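Local coordinates for protein cytochrome c-554 (Nitrosomonas europaea, PDB 1FT5) that carries electrons in ammonia oxidation, accepting them directly from hydroxylamine oxidoreductase into a set of stacked, covalently bound hemes in the periplasm, at residues A[97-102]-A[120-126]; A[127-131]-A[191-195]. All blocks are in the same frame, centred on the assembly; numbering follows the deposited sequence.

Contact 1 (A[97-102]-A[120-126]); sequences NFRGDH and DLAKKGQ. With HEM (protoporphyrin IX containing Fe), chain E.
Lys124 NZ meets Asp101 OD1 at 2.7 Å in a salt bridge, reaching the syn side of that oxygen only 17° out of the carboxylate plane. The lysine chain, extended beyond CG, crosses the aspartate at about a right angle and on its way lays CD against the carbonyl oxygen of Asn97. A water that donates to Asn97 O also accepts a weak bond from NZ, and another links Asp101 OD2 to Asp120 OD1, a mediator well suited to two acids facing each other across the joint. On the other side of the joint lies the heme. His102 is an axial ligand of heme iron, with ND1 2.1 Å from the metal and His15 completing the pair, an example of bis-histidine ligation in a multiheme cytochrome c. Here the ring coordinates through ND1, which leaves NE2, on the side of the ring away from the iron, to donate to Gln126 OE1 at 2.8 Å; the acceptor lies in the imidazole plane, and the N-H...O angle is 148°. This in-plane second-shell bond helps to fix the rotation of the ring about its bond to iron and would probably make the ligand more electron-donating. Leu121 CD2 packs at the edge of the same imidazole, 3.6 Å from His102 CD2. Gln126, its CG anti to the backbone N, stretches across one face of Phe98: CB makes a CH-pi contact 3.8 Å from the ring centroid, while the amide stacks at 28° to the ring. Gly125, with positive phi, is the C-prime residue of the Schellman motif ending helix 118-123, and that turn delivers Gln126 to the heme.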
loop_
_atom_site.group_PDB
_atom_site.type_symbol
_atom_site.label_atom_id
_atom_site.label_comp_id
_atom_site.label_asym_id
_atom_site.label_seq_id
_atom_site.Cartn_x
_atom_site.Cartn_y
_atom_site.Cartn_z
ATOM N N ASN A 97 -10.586 5.558 -10.515
ATOM C CA ASN A 97 -10.481 6.408 -11.694
ATOM C C ASN A 97 -9.264 6.102 -12.547
ATOM O O ASN A 97 -9.331 6.199 -13.770
ATOM C CB ASN A 97 -10.479 7.883 -11.321
ATOM C CG ASN A 97 -11.831 8.327 -10.713
ATOM O OD1 ASN A 97 -12.829 7.632 -10.860
ATOM N ND2 ASN A 97 -11.826 9.449 -10.021
ATOM N N PHE A 98 -8.155 5.702 -11.941
ATOM C CA PHE A 98 -6.998 5.470 -12.793
ATOM C C PHE A 98 -6.890 4.095 -13.372
ATOM O O PHE A 98 -6.219 3.941 -14.415
ATOM C CB PHE A 98 -5.660 5.930 -12.088
ATOM C CG PHE A 98 -5.129 5.026 -10.954
ATOM C CD1 PHE A 98 -4.688 3.717 -11.207
ATOM C CD2 PHE A 98 -4.978 5.521 -9.621
ATOM C CE1 PHE A 98 -4.118 2.903 -10.246
ATOM C CE2 PHE A 98 -4.390 4.688 -8.629
ATOM C CZ PHE A 98 -3.965 3.406 -8.928
ATOM N N ARG A 99 -7.545 3.100 -12.785
ATOM C CA ARG A 99 -7.403 1.734 -13.241
ATOM C C ARG A 99 -7.871 1.549 -14.678
ATOM O O ARG A 99 -7.278 0.762 -15.410
ATOM C CB ARG A 99 -8.128 0.776 -12.326
ATOM C CG ARG A 99 -9.620 0.858 -12.393
ATOM C CD ARG A 99 -10.187 -0.494 -11.999
ATOM N NE ARG A 99 -11.564 -0.379 -11.551
ATOM C CZ ARG A 99 -12.604 -0.500 -12.362
ATOM N NH1 ARG A 99 -12.390 -0.741 -13.662
ATOM N NH2 ARG A 99 -13.837 -0.335 -11.897
ATOM N N GLY A 100 -8.905 2.299 -15.061
ATOM C CA GLY A 100 -9.414 2.205 -16.439
ATOM C C GLY A 100 -8.408 2.777 -17.426
ATOM O O GLY A 100 -8.393 2.316 -18.609
ATOM N N ASP A 101 -7.617 3.786 -17.019
ATOM C CA ASP A 101 -6.555 4.382 -17.850
ATOM C C ASP A 101 -5.419 3.325 -18.009
ATOM O O ASP A 101 -4.743 3.290 -19.054
ATOM C CB ASP A 101 -5.931 5.636 -17.223
ATOM C CG ASP A 101 -6.683 6.919 -17.532
ATOM O OD1 ASP A 101 -7.900 6.901 -17.418
ATOM O OD2 ASP A 101 -6.034 7.950 -17.875
ATOM N N HIS A 102 -5.158 2.488 -16.989
ATOM C CA HIS A 102 -4.100 1.443 -17.170
ATOM C C HIS A 102 -4.554 0.501 -18.292
ATOM O O HIS A 102 -3.733 0.108 -19.142
ATOM C CB HIS A 102 -3.836 0.623 -15.902
ATOM C CG HIS A 102 -3.135 1.425 -14.857
ATOM N ND1 HIS A 102 -2.369 0.847 -13.844
ATOM C CD2 HIS A 102 -3.167 2.771 -14.698
ATOM C CE1 HIS A 102 -1.971 1.896 -13.109
ATOM N NE2 HIS A 102 -2.417 3.060 -13.569
ATOM N N ASP A 120 -1.324 12.160 -16.511
ATOM C CA ASP A 120 -2.718 11.782 -16.681
ATOM C C ASP A 120 -3.159 10.881 -15.540
ATOM O O ASP A 120 -4.291 10.976 -15.086
ATOM C CB ASP A 120 -2.962 11.013 -18.005
ATOM C CG ASP A 120 -2.884 11.896 -19.241
ATOM O OD1 ASP A 120 -3.202 11.378 -20.329
ATOM O OD2 ASP A 120 -2.525 13.059 -19.144
ATOM N N LEU A 121 -2.285 9.969 -15.097
ATOM C CA LEU A 121 -2.613 9.068 -13.980
ATOM C C LEU A 121 -2.614 9.813 -12.656
ATOM O O LEU A 121 -3.478 9.535 -11.805
ATOM C CB LEU A 121 -1.592 7.924 -13.874
ATOM C CG LEU A 121 -1.471 7.060 -15.144
ATOM C CD1 LEU A 121 -0.355 6.102 -14.893
ATOM C CD2 LEU A 121 -2.759 6.303 -15.419
ATOM N N ALA A 122 -1.678 10.737 -12.465
ATOM C CA ALA A 122 -1.634 11.480 -11.193
ATOM C C ALA A 122 -2.924 12.308 -11.057
ATOM O O ALA A 122 -3.453 12.437 -9.950
ATOM C CB ALA A 122 -0.439 12.384 -11.140
ATOM N N LYS A 123 -3.435 12.811 -12.188
ATOM C CA LYS A 123 -4.660 13.611 -12.152
ATOM C C LYS A 123 -5.841 12.778 -11.688
ATOM O O LYS A 123 -6.780 13.329 -11.089
ATOM C CB LYS A 123 -4.944 14.245 -13.531
ATOM C CG LYS A 123 -4.017 15.406 -13.834
ATOM C CD LYS A 123 -4.457 16.150 -15.101
ATOM C CE LYS A 123 -5.941 16.569 -15.011
ATOM N NZ LYS A 123 -6.263 17.940 -15.601
ATOM N N LYS A 124 -5.784 11.460 -11.918
ATOM C CA LYS A 124 -6.838 10.553 -11.567
ATOM C C LYS A 124 -6.605 9.870 -10.221
ATOM O O LYS A 124 -7.285 8.932 -9.891
ATOM C CB LYS A 124 -7.048 9.525 -12.679
ATOM C CG LYS A 124 -7.680 10.183 -13.937
ATOM C CD LYS A 124 -8.382 9.189 -14.805
ATOM C CE LYS A 124 -9.041 9.930 -15.946
ATOM N NZ LYS A 124 -9.448 9.059 -17.072
ATOM N N GLY A 125 -5.636 10.398 -9.461
ATOM C CA GLY A 125 -5.386 9.920 -8.123
ATOM C C GLY A 125 -4.202 8.986 -7.883
ATOM O O GLY A 125 -3.946 8.595 -6.734
ATOM N N GLN A 126 -3.477 8.615 -8.929
ATOM C CA GLN A 126 -2.388 7.657 -8.658
ATOM C C GLN A 126 -1.245 8.381 -7.960
ATOM O O GLN A 126 -0.920 9.523 -8.245
ATOM C CB GLN A 126 -1.914 6.982 -9.980
ATOM C CG GLN A 126 -0.879 5.867 -9.697
ATOM C CD GLN A 126 -0.673 4.929 -10.856
ATOM O OE1 GLN A 126 -1.471 4.985 -11.836
ATOM N NE2 GLN A 126 0.301 4.077 -10.787
HETATM C CHA HEM E . 1.264 0.069 -14.892
HETATM C CHB HEM E . -0.542 -0.141 -10.410
HETATM C CHC HEM E . -4.739 -1.808 -12.237
HETATM C CHD HEM E . -2.491 -2.524 -16.541
HETATM C C1A HEM E . 1.116 0.207 -13.518
HETATM C C2A HEM E . 2.113 0.804 -12.643
HETATM C C3A HEM E . 1.610 0.672 -11.365
HETATM C C4A HEM E . 0.328 0.075 -11.489
HETATM C CMA HEM E . 2.243 1.117 -10.033
HETATM C CAA HEM E . 3.407 1.434 -13.066
HETATM C CBA HEM E . 3.204 2.894 -13.483
HETATM C CGA HEM E . 4.487 3.652 -13.731
HETATM O O1A HEM E . 5.121 3.379 -14.832
HETATM O O2A HEM E . 4.902 4.525 -12.918
HETATM C C1B HEM E . -1.833 -0.625 -10.549
HETATM C C2B HEM E . -2.764 -0.667 -9.482
HETATM C C3B HEM E . -3.991 -1.031 -9.991
HETATM C C4B HEM E . -3.779 -1.264 -11.402
HETATM C CMB HEM E . -2.455 -0.338 -7.996
HETATM C CAB HEM E . -5.347 -1.201 -9.242
HETATM C CBB HEM E . -6.019 0.127 -8.845
HETATM C C1C HEM E . -4.453 -2.198 -13.540
HETATM C C2C HEM E . -5.399 -2.951 -14.366
HETATM C C3C HEM E . -4.713 -3.222 -15.522
HETATM C C4C HEM E . -3.445 -2.595 -15.466
HETATM C CMC HEM E . -6.830 -3.395 -13.979
HETATM C CAC HEM E . -5.182 -4.138 -16.669
HETATM C CBC HEM E . -6.427 -3.825 -17.465
HETATM C C1D HEM E . -1.301 -1.801 -16.458
HETATM C C2D HEM E . -0.406 -1.610 -17.540
HETATM C C3D HEM E . 0.612 -0.859 -17.095
HETATM C C4D HEM E . 0.353 -0.577 -15.712
HETATM C CMD HEM E . -0.630 -2.197 -18.982
HETATM C CAD HEM E . 1.853 -0.568 -17.881
HETATM C CBD HEM E . 2.897 -1.652 -17.805
HETATM C CGD HEM E . 4.230 -1.438 -18.527
HETATM O O1D HEM E . 4.807 -2.501 -18.850
HETATM O O2D HEM E . 4.668 -0.301 -18.684
HETATM N NA HEM E . 0.020 -0.242 -12.802
HETATM N NB HEM E . -2.443 -0.997 -11.753
HETATM N NC HEM E . -3.247 -1.980 -14.211
HETATM N ND HEM E . -0.815 -1.125 -15.345
HETATM FE FE HEM E . -1.621 -1.073 -13.558
HETATM O O HOH W 1 -11.306 6.966 -15.366
HETATM O O HOH W 2 -8.154 6.501 -9.139
HETATM O O HOH W 3 -4.824 9.221 -20.451
#

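Contact 2 (A[127-131]-A[191-195]); sequences DFHFE and EPKFK. With HEM (protoporphyrin IX containing Fe), chain G.
A heme pocket of this multiheme cytochrome is bordered here by an edge-to-face aromatic pair, Phe130 and Phe194, brought together by two loops, one of them shaped by an Asx turn. The edge of Phe130 points into the face of Phe194, with centroids 5.0 Å apart and planes at 85°; Phe130 CD1 comes within 3.7 Å of Phe194 CD2, with Phe130 CE1 beside it over Phe194 CG. Over one face of Phe130 sits the heme methyl CMD, above the ring centre, and the ring also meets His92, an axial iron ligand. Phe194 swings its ring away from its own backbone N (chi1 -179°), which sets CB and CD1 beside the propionate that begins at CAD. Cutting Phe194 back to an alanine keeps CB but removes the ring, which would probably leave the Phe130 edge without its aromatic partner and open a gap where CD1 meets the propionate. Phe128 O lies 3.1 Å from Phe194 CA in a CA-H...O contact, and a water joins the same oxygen to Lys193 O. Asp127 OD1 accepts from both His129 N and Phe130 N, two straight bonds that hold the turn, while its OD2 pairs with Arg133. A second water spans Glu131 OE1 and Lys195 NZ, the latter also salt-bridged to Asp169. Pro192, preceded by a cis peptide bond, sets CG against Phe128 CD2; its buried carbonyl oxygen, Pro192 O, which has no polar partner, rests over one face of the Phe128 ring, 3.3 Å from Phe128 CG.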
loop_
_atom_site.group_PDB
_atom_site.type_symbol
_atom_site.label_atom_id
_atom_site.label_comp_id
_atom_site.label_asym_id
_atom_site.label_seq_id
_atom_site.Cartn_x
_atom_site.Cartn_y
_atom_site.Cartn_z
ATOM N N ASP A 127 -0.601 7.649 -7.024
ATOM C CA ASP A 127 0.499 8.195 -6.238
ATOM C C ASP A 127 1.825 7.687 -6.798
ATOM O O ASP A 127 1.950 6.480 -6.995
ATOM C CB ASP A 127 0.356 7.659 -4.801
ATOM C CG ASP A 127 1.135 8.451 -3.810
ATOM O OD1 ASP A 127 2.211 9.007 -4.082
ATOM O OD2 ASP A 127 0.665 8.522 -2.672
ATOM N N PHE A 128 2.721 8.631 -7.103
ATOM C CA PHE A 128 4.062 8.288 -7.555
ATOM C C PHE A 128 5.115 8.761 -6.593
ATOM O O PHE A 128 6.284 8.800 -6.962
ATOM C CB PHE A 128 4.311 8.929 -8.930
ATOM C CG PHE A 128 3.352 8.431 -9.965
ATOM C CD1 PHE A 128 3.618 7.244 -10.636
ATOM C CD2 PHE A 128 2.164 9.129 -10.255
ATOM C CE1 PHE A 128 2.737 6.733 -11.585
ATOM C CE2 PHE A 128 1.252 8.624 -11.226
ATOM C CZ PHE A 128 1.536 7.418 -11.896
ATOM N N HIS A 129 4.728 9.113 -5.348
ATOM C CA HIS A 129 5.674 9.656 -4.401
ATOM C C HIS A 129 5.683 8.798 -3.135
ATOM O O HIS A 129 6.759 8.570 -2.546
ATOM C CB HIS A 129 5.253 11.083 -4.069
ATOM C CG HIS A 129 6.264 11.851 -3.289
ATOM N ND1 HIS A 129 6.300 11.856 -1.905
ATOM C CD2 HIS A 129 7.311 12.612 -3.701
ATOM C CE1 HIS A 129 7.331 12.580 -1.504
ATOM N NE2 HIS A 129 7.961 13.046 -2.573
ATOM N N PHE A 130 4.490 8.373 -2.713
ATOM C CA PHE A 130 4.312 7.443 -1.589
ATOM C C PHE A 130 4.596 7.848 -0.125
ATOM O O PHE A 130 3.937 7.318 0.770
ATOM C CB PHE A 130 5.182 6.155 -1.797
ATOM C CG PHE A 130 5.004 5.495 -3.155
ATOM C CD1 PHE A 130 5.957 5.695 -4.194
ATOM C CD2 PHE A 130 3.884 4.752 -3.423
ATOM C CE1 PHE A 130 5.750 5.142 -5.484
ATOM C CE2 PHE A 130 3.669 4.190 -4.725
ATOM C CZ PHE A 130 4.576 4.380 -5.726
ATOM N N GLU A 131 5.547 8.740 0.082
ATOM C CA GLU A 131 5.978 9.069 1.431
ATOM C C GLU A 131 4.885 9.451 2.387
ATOM O O GLU A 131 4.867 8.898 3.496
ATOM C CB GLU A 131 7.061 10.140 1.441
ATOM C CG GLU A 131 7.700 10.207 2.807
ATOM C CD GLU A 131 8.977 11.017 2.856
ATOM O OE1 GLU A 131 9.447 11.546 1.811
ATOM O OE2 GLU A 131 9.516 11.125 3.987
ATOM N N GLU A 191 6.947 12.827 -15.776
ATOM C CA GLU A 191 6.617 13.145 -14.389
ATOM C C GLU A 191 5.131 13.276 -14.113
ATOM O O GLU A 191 4.331 13.534 -15.013
ATOM C CB GLU A 191 7.300 14.450 -14.019
ATOM C CG GLU A 191 8.807 14.381 -14.061
ATOM C CD GLU A 191 9.397 13.578 -12.908
ATOM O OE1 GLU A 191 8.772 13.499 -11.837
ATOM O OE2 GLU A 191 10.506 13.043 -13.090
ATOM N N PRO A 192 4.716 13.073 -12.860
ATOM C CA PRO A 192 5.557 12.732 -11.707
ATOM C C PRO A 192 5.999 11.280 -11.733
ATOM O O PRO A 192 5.213 10.356 -11.912
ATOM C CB PRO A 192 4.669 13.059 -10.505
ATOM C CG PRO A 192 3.320 12.785 -10.983
ATOM C CD PRO A 192 3.299 13.152 -12.483
ATOM N N LYS A 193 7.297 11.104 -11.530
ATOM C CA LYS A 193 7.932 9.794 -11.559
ATOM C C LYS A 193 8.603 9.568 -10.198
ATOM O O LYS A 193 9.276 10.433 -9.684
ATOM C CB LYS A 193 8.998 9.751 -12.663
ATOM C CG LYS A 193 9.514 8.364 -12.924
ATOM C CD LYS A 193 10.228 8.363 -14.267
ATOM C CE LYS A 193 11.668 8.440 -14.063
ATOM N NZ LYS A 193 12.379 8.009 -15.332
ATOM N N PHE A 194 8.369 8.395 -9.647
ATOM C CA PHE A 194 8.968 8.061 -8.341
ATOM C C PHE A 194 10.486 8.172 -8.438
ATOM O O PHE A 194 11.089 7.661 -9.398
ATOM C CB PHE A 194 8.587 6.630 -7.948
ATOM C CG PHE A 194 9.142 6.208 -6.610
ATOM C CD1 PHE A 194 9.677 4.912 -6.458
ATOM C CD2 PHE A 194 9.107 7.086 -5.532
ATOM C CE1 PHE A 194 10.194 4.488 -5.166
ATOM C CE2 PHE A 194 9.616 6.669 -4.265
ATOM C CZ PHE A 194 10.141 5.394 -4.112
ATOM N N LYS A 195 11.087 8.843 -7.451
ATOM C CA LYS A 195 12.533 9.062 -7.408
ATOM C C LYS A 195 13.395 7.858 -7.541
ATOM O O LYS A 195 14.573 7.983 -7.977
ATOM C CB LYS A 195 12.939 9.866 -6.161
ATOM C CG LYS A 195 12.662 9.150 -4.804
ATOM C CD LYS A 195 12.933 10.156 -3.693
ATOM C CE LYS A 195 13.033 9.482 -2.309
ATOM N NZ LYS A 195 13.295 10.527 -1.234
HETATM C CHA HEM G . 5.674 -0.536 -8.022
HETATM C CHB HEM G . 1.618 -3.189 -8.565
HETATM C CHC HEM G . 1.047 -3.154 -3.704
HETATM C CHD HEM G . 4.710 0.004 -3.310
HETATM C C1A HEM G . 4.630 -1.300 -8.561
HETATM C C2A HEM G . 4.492 -1.593 -9.953
HETATM C C3A HEM G . 3.360 -2.300 -10.111
HETATM C C4A HEM G . 2.779 -2.480 -8.821
HETATM C CMA HEM G . 2.752 -2.848 -11.418
HETATM C CAA HEM G . 5.483 -1.152 -11.090
HETATM C CBA HEM G . 6.447 -2.347 -11.488
HETATM C CGA HEM G . 7.209 -2.945 -10.277
HETATM O O1A HEM G . 7.896 -2.193 -9.622
HETATM O O2A HEM G . 7.062 -4.140 -10.032
HETATM C C1B HEM G . 1.085 -3.395 -7.258
HETATM C C2B HEM G . -0.068 -4.206 -6.995
HETATM C C3B HEM G . -0.216 -4.245 -5.617
HETATM C C4B HEM G . 0.878 -3.433 -5.099
HETATM C CMB HEM G . -0.922 -4.893 -8.063
HETATM C CAB HEM G . -1.215 -4.936 -4.741
HETATM C CBB HEM G . -1.172 -6.473 -4.921
HETATM C C1C HEM G . 2.006 -2.267 -3.224
HETATM C C2C HEM G . 2.071 -1.897 -1.852
HETATM C C3C HEM G . 3.014 -0.988 -1.742
HETATM C C4C HEM G . 3.624 -0.808 -3.025
HETATM C CMC HEM G . 1.174 -2.433 -0.716
HETATM C CAC HEM G . 3.403 -0.204 -0.451
HETATM C CBC HEM G . 3.681 -0.973 0.817
HETATM C C1D HEM G . 5.329 0.107 -4.568
HETATM C C2D HEM G . 6.484 0.934 -4.836
HETATM C C3D HEM G . 6.780 0.732 -6.173
HETATM C C4D HEM G . 5.779 -0.183 -6.669
HETATM C CMD HEM G . 7.164 1.880 -3.864
HETATM C CAD HEM G . 7.816 1.462 -7.015
HETATM C CBD HEM G . 7.171 2.508 -7.872
HETATM C CGD HEM G . 7.962 2.914 -9.131
HETATM O O1D HEM G . 7.417 3.739 -9.874
HETATM O O2D HEM G . 9.063 2.399 -9.317
HETATM N NA HEM G . 3.581 -1.852 -7.873
HETATM N NB HEM G . 1.672 -2.898 -6.086
HETATM N NC HEM G . 2.956 -1.617 -3.936
HETATM N ND HEM G . 4.876 -0.598 -5.699
HETATM FE FE HEM G . 3.292 -1.766 -5.901
HETATM O O HOH W 4 7.463 11.663 -7.293
HETATM O O HOH W 5 10.315 11.235 -0.879
#

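Both contacts are partly buried and combine a heme-facing side with a more exposed one, yet their chemistry differs. Contact 1 joins two helix ends and relies on direct polar bonds, including the one that positions an iron ligand; contact 2 joins two loops chiefly through aromatic packing and water bridges, and touches its heme at the periphery. They follow one another along the chain, the segment 120-126 running straight into 127-131, with centres about 13 Å apart. Helix 118-123 bridges them: Leu121 CB packs 3.7 Å from Phe128 CZ, and Ala122 CB lies 3.8 Å from Pro192 CG. The continuous run 120-131 so carries Gln126 to the first heme (chain E) and Phe130 to its neighbour (chain G).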